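Local coordinates for protein oligogalacturonate lyase (Yersinia enterocolitica subsp. enterocolitica, PDB 3PE7) that probably cleaves short pectin-derived oligogalacturonates by beta-elimination in the cytoplasm, using a manganese ion bound by its seven-bladed beta-propeller, at residues 131-144 and 189-203. Sequence-based numbering, arbitrary orientation.
Sequences VANSDCTKLVGIEI and WLGHPIYRPYDDSTV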
# COMPACT_ATOMS: atom_id res chain seq x y z
N VAL A 131 8.76 1.79 -5.24
CA VAL A 131 7.68 2.71 -5.65
C VAL A 131 8.16 3.56 -6.83
O VAL A 131 9.26 4.10 -6.78
CB VAL A 131 7.25 3.63 -4.47
CG1 VAL A 131 6.33 4.78 -4.95
CG2 VAL A 131 6.56 2.80 -3.40
N ALA A 132 7.33 3.66 -7.86
CA ALA A 132 7.73 4.41 -9.06
C ALA A 132 7.42 5.89 -8.95
O ALA A 132 6.58 6.31 -8.17
CB ALA A 132 7.06 3.82 -10.30
N ASN A 133 8.13 6.68 -9.76
CA ASN A 133 7.73 8.05 -10.00
C ASN A 133 6.48 8.10 -10.91
O ASN A 133 6.08 7.09 -11.48
CB ASN A 133 8.91 8.84 -10.60
CG ASN A 133 9.31 8.35 -12.00
OD1 ASN A 133 9.03 7.22 -12.39
ND2 ASN A 133 9.96 9.22 -12.76
N SER A 134 5.85 9.27 -11.02
CA SER A 134 4.61 9.37 -11.79
C SER A 134 4.79 8.98 -13.25
O SER A 134 3.91 8.36 -13.85
CB SER A 134 4.03 10.77 -11.67
OG SER A 134 3.62 11.03 -10.34
N ASP A 135 5.95 9.34 -13.82
CA ASP A 135 6.29 9.01 -15.19
C ASP A 135 6.59 7.52 -15.44
O ASP A 135 6.64 7.06 -16.59
CB ASP A 135 7.45 9.89 -15.68
CG ASP A 135 7.02 11.32 -15.95
OD1 ASP A 135 5.82 11.56 -16.20
OD2 ASP A 135 7.89 12.22 -15.94
N CYS A 136 6.79 6.78 -14.35
CA CYS A 136 7.17 5.35 -14.37
C CYS A 136 8.46 5.15 -15.17
O CYS A 136 8.51 4.32 -16.09
CB CYS A 136 6.01 4.47 -14.86
SG CYS A 136 6.14 2.75 -14.31
N THR A 137 9.47 5.95 -14.83
CA THR A 137 10.79 5.84 -15.43
C THR A 137 11.87 5.53 -14.40
O THR A 137 13.00 5.15 -14.77
CB THR A 137 11.19 7.14 -16.20
OG1 THR A 137 11.17 8.27 -15.31
CG2 THR A 137 10.27 7.36 -17.38
N LYS A 138 11.52 5.68 -13.11
CA LYS A 138 12.44 5.48 -11.98
C LYS A 138 11.71 4.83 -10.81
O LYS A 138 10.50 4.98 -10.68
CB LYS A 138 13.04 6.81 -11.50
CG LYS A 138 14.04 7.46 -12.48
CD LYS A 138 14.46 8.83 -12.01
CE LYS A 138 13.38 9.85 -12.34
NZ LYS A 138 13.82 11.26 -12.11
N LEU A 139 12.45 4.11 -9.97
CA LEU A 139 11.92 3.51 -8.73
C LEU A 139 12.76 3.91 -7.55
O LEU A 139 13.97 4.11 -7.69
CB LEU A 139 11.98 1.98 -8.81
CG LEU A 139 11.24 1.16 -9.84
CD1 LEU A 139 11.61 -0.30 -9.59
CD2 LEU A 139 9.74 1.34 -9.74
N VAL A 140 12.12 4.05 -6.39
CA VAL A 140 12.86 4.11 -5.12
C VAL A 140 12.54 2.89 -4.26
O VAL A 140 11.42 2.36 -4.30
CB VAL A 140 12.64 5.42 -4.32
CG1 VAL A 140 13.44 6.57 -4.96
CG2 VAL A 140 11.15 5.79 -4.20
N GLY A 141 13.54 2.45 -3.50
CA GLY A 141 13.37 1.30 -2.59
C GLY A 141 14.51 1.24 -1.60
O GLY A 141 15.49 1.98 -1.72
N ILE A 142 14.39 0.35 -0.61
CA ILE A 142 15.42 0.19 0.42
C ILE A 142 16.16 -1.12 0.22
O ILE A 142 15.55 -2.14 -0.06
CB ILE A 142 14.80 0.21 1.84
CG1 ILE A 142 14.04 1.51 2.11
CG2 ILE A 142 15.88 0.00 2.93
CD1 ILE A 142 14.87 2.78 2.00
N GLU A 143 17.48 -1.08 0.36
CA GLU A 143 18.28 -2.30 0.47
C GLU A 143 19.03 -2.29 1.79
O GLU A 143 19.52 -1.25 2.24
CB GLU A 143 19.27 -2.39 -0.70
CG GLU A 143 18.59 -2.58 -2.06
CD GLU A 143 19.54 -2.53 -3.22
OE1 GLU A 143 20.77 -2.36 -3.00
OE2 GLU A 143 19.05 -2.68 -4.36
N ILE A 144 19.09 -3.46 2.43
CA ILE A 144 19.73 -3.58 3.74
C ILE A 144 20.93 -4.52 3.58
O ILE A 144 20.84 -5.52 2.86
CB ILE A 144 18.75 -4.14 4.80
CG1 ILE A 144 17.51 -3.22 4.90
CG2 ILE A 144 19.46 -4.35 6.16
CD1 ILE A 144 16.51 -3.54 6.04
N TRP A 189 17.39 2.10 10.65
CA TRP A 189 16.37 1.44 9.83
C TRP A 189 15.57 2.46 9.01
O TRP A 189 14.81 3.25 9.56
CB TRP A 189 15.42 0.68 10.75
CG TRP A 189 14.56 -0.34 10.08
CD1 TRP A 189 14.50 -0.63 8.74
CD2 TRP A 189 13.63 -1.20 10.72
NE1 TRP A 189 13.58 -1.64 8.52
CE2 TRP A 189 13.03 -2.00 9.73
CE3 TRP A 189 13.24 -1.37 12.07
CZ2 TRP A 189 12.06 -2.96 10.02
CZ3 TRP A 189 12.28 -2.34 12.36
CH2 TRP A 189 11.70 -3.12 11.33
N LEU A 190 15.78 2.42 7.70
CA LEU A 190 15.03 3.27 6.76
C LEU A 190 13.93 2.46 6.08
O LEU A 190 14.09 1.27 5.80
CB LEU A 190 15.97 3.85 5.71
CG LEU A 190 17.13 4.67 6.28
CD1 LEU A 190 17.95 5.21 5.14
CD2 LEU A 190 16.65 5.80 7.19
N GLY A 191 12.81 3.12 5.82
CA GLY A 191 11.66 2.43 5.25
C GLY A 191 10.79 3.31 4.37
O GLY A 191 10.98 4.53 4.29
N HIS A 192 9.86 2.65 3.69
CA HIS A 192 8.75 3.29 2.94
C HIS A 192 9.18 4.50 2.09
O HIS A 192 8.61 5.60 2.25
CB HIS A 192 7.60 3.66 3.91
CG HIS A 192 6.29 3.96 3.22
ND1 HIS A 192 5.41 4.92 3.70
CD2 HIS A 192 5.73 3.46 2.10
CE1 HIS A 192 4.37 4.99 2.89
NE2 HIS A 192 4.52 4.11 1.92
N PRO A 193 10.17 4.33 1.20
CA PRO A 193 10.46 5.49 0.34
C PRO A 193 9.39 5.64 -0.74
O PRO A 193 8.98 4.66 -1.34
CB PRO A 193 11.82 5.14 -0.28
CG PRO A 193 11.82 3.62 -0.31
CD PRO A 193 11.14 3.24 0.98
N ILE A 194 8.94 6.87 -0.96
CA ILE A 194 7.86 7.12 -1.91
C ILE A 194 8.16 8.43 -2.65
O ILE A 194 8.27 9.49 -2.02
CB ILE A 194 6.47 7.18 -1.19
CG1 ILE A 194 6.57 7.91 0.16
CG2 ILE A 194 5.87 5.73 -1.00
CD1 ILE A 194 5.25 8.16 0.92
N TYR A 195 8.32 8.34 -3.97
CA TYR A 195 8.41 9.54 -4.83
C TYR A 195 7.17 10.41 -4.62
O TYR A 195 6.06 9.89 -4.58
CB TYR A 195 8.48 9.15 -6.31
CG TYR A 195 9.87 9.07 -6.90
CD1 TYR A 195 10.37 7.85 -7.39
CD2 TYR A 195 10.67 10.21 -7.01
CE1 TYR A 195 11.66 7.78 -7.95
CE2 TYR A 195 11.93 10.15 -7.55
CZ TYR A 195 12.42 8.94 -8.03
OH TYR A 195 13.67 8.90 -8.58
N ARG A 196 7.35 11.73 -4.51
CA ARG A 196 6.21 12.65 -4.55
C ARG A 196 5.60 12.60 -5.95
O ARG A 196 6.32 12.81 -6.93
CB ARG A 196 6.65 14.08 -4.24
CG ARG A 196 5.48 15.08 -4.24
CD ARG A 196 5.96 16.48 -3.82
NE ARG A 196 4.86 17.45 -3.78
CZ ARG A 196 5.06 18.77 -3.73
NH1 ARG A 196 4.03 19.61 -3.66
NH2 ARG A 196 6.30 19.26 -3.74
N PRO A 197 4.28 12.31 -6.06
CA PRO A 197 3.68 12.35 -7.39
C PRO A 197 3.95 13.70 -8.09
O PRO A 197 3.78 14.76 -7.48
CB PRO A 197 2.19 12.18 -7.10
CG PRO A 197 2.13 11.36 -5.86
CD PRO A 197 3.32 11.87 -5.04
N TYR A 198 4.37 13.62 -9.35
CA TYR A 198 4.63 14.80 -10.23
C TYR A 198 5.76 15.70 -9.77
O TYR A 198 5.91 16.84 -10.27
CB TYR A 198 3.32 15.60 -10.47
CG TYR A 198 2.18 14.67 -10.83
CD1 TYR A 198 2.12 14.06 -12.07
CD2 TYR A 198 1.20 14.34 -9.89
CE1 TYR A 198 1.09 13.17 -12.39
CE2 TYR A 198 0.18 13.46 -10.19
CZ TYR A 198 0.13 12.88 -11.42
OH TYR A 198 -0.90 12.01 -11.72
N ASP A 199 6.57 15.21 -8.83
CA ASP A 199 7.76 15.94 -8.37
C ASP A 199 8.89 14.96 -8.03
O ASP A 199 9.09 14.59 -6.88
CB ASP A 199 7.42 16.84 -7.17
CG ASP A 199 8.63 17.58 -6.60
OD1 ASP A 199 9.61 17.80 -7.34
OD2 ASP A 199 8.58 17.95 -5.40
N ASP A 200 9.62 14.55 -9.06
CA ASP A 200 10.76 13.64 -8.86
C ASP A 200 11.85 14.18 -7.94
O ASP A 200 12.66 13.40 -7.43
CB ASP A 200 11.39 13.24 -10.19
CG ASP A 200 10.46 12.43 -11.05
OD1 ASP A 200 10.94 11.97 -12.10
OD2 ASP A 200 9.27 12.24 -10.71
N SER A 201 11.88 15.50 -7.72
CA SER A 201 12.89 16.10 -6.87
C SER A 201 12.65 15.83 -5.37
O SER A 201 13.53 16.08 -4.55
CB SER A 201 12.98 17.61 -7.14
OG SER A 201 13.58 17.88 -8.41
N THR A 202 11.46 15.31 -5.02
CA THR A 202 11.12 15.07 -3.62
C THR A 202 10.82 13.59 -3.34
O THR A 202 9.95 12.99 -3.96
CB THR A 202 9.90 15.92 -3.19
OG1 THR A 202 10.19 17.31 -3.41
CG2 THR A 202 9.60 15.75 -1.71
N VAL A 203 11.56 13.02 -2.39
CA VAL A 203 11.31 11.65 -1.93
C VAL A 203 11.01 11.65 -0.43
O VAL A 203 11.80 12.19 0.37
CB VAL A 203 12.53 10.72 -2.24
CG1 VAL A 203 12.26 9.27 -1.76
CG2 VAL A 203 12.87 10.75 -3.73
O HOH W 1 4.72 8.52 -7.45
O HOH W 2 7.07 11.38 -9.22
O HOH W 3 7.49 11.61 -12.74
O HOH W 4 10.24 12.38 -14.72
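With chi1 at 66°, CG of N133 lies between its backbone N and carbonyl carbon, which holds the amide over the beta turn that N133 begins, while D200, its CG beside the backbone N (chi1 -65°), brings a carboxylate across to meet it. The meeting lies between neighbouring blades of a seven-bladed beta-propeller: the hairpin of strands 124-132 and 138-145 packs its face against strand 190-196 of the next blade, segment 138-144 running nearly antiparallel to 190-196 (167°). Asparagine suits this turn because its amide works at both ends. OD1 accepts the backbone N of T137 on a lone pair and that of K138 from above the carbonyl plane, whereas ND2 donates to T137 OG1 and, 3.0 Å away, to D200 OD1. The same carboxylate oxygen takes a salt bridge from K138 NZ, also at 3.0 Å; both donors approach from one face of its plane, ND2 on the syn side and NZ on the anti side. E223 is a second acidic partner for K138 and bonds to Y195 OH.

Y195 suits the seam as a broad plate with a polar end: N133 CB sits over one ring face, 3.9 Å from the centroid, and V140 CG1 makes an off-centre CH-pi contact. Compact P193 fits against side-chain-free G141, its CG 3.6 Å from G141 CA, and its CD meets I142 CG1. These apolar groups need no polar partners, although the contact also buries L190 O and Y195 N without a partner in the model. Waters extend the polar end, one linking S134 N to R196 O and D200 OD2. Small S134 enters the turn at 196-199, where its OG accepts the backbone N of Y198 at 2.9 Å and lies over the centre of that tyrosine's ring.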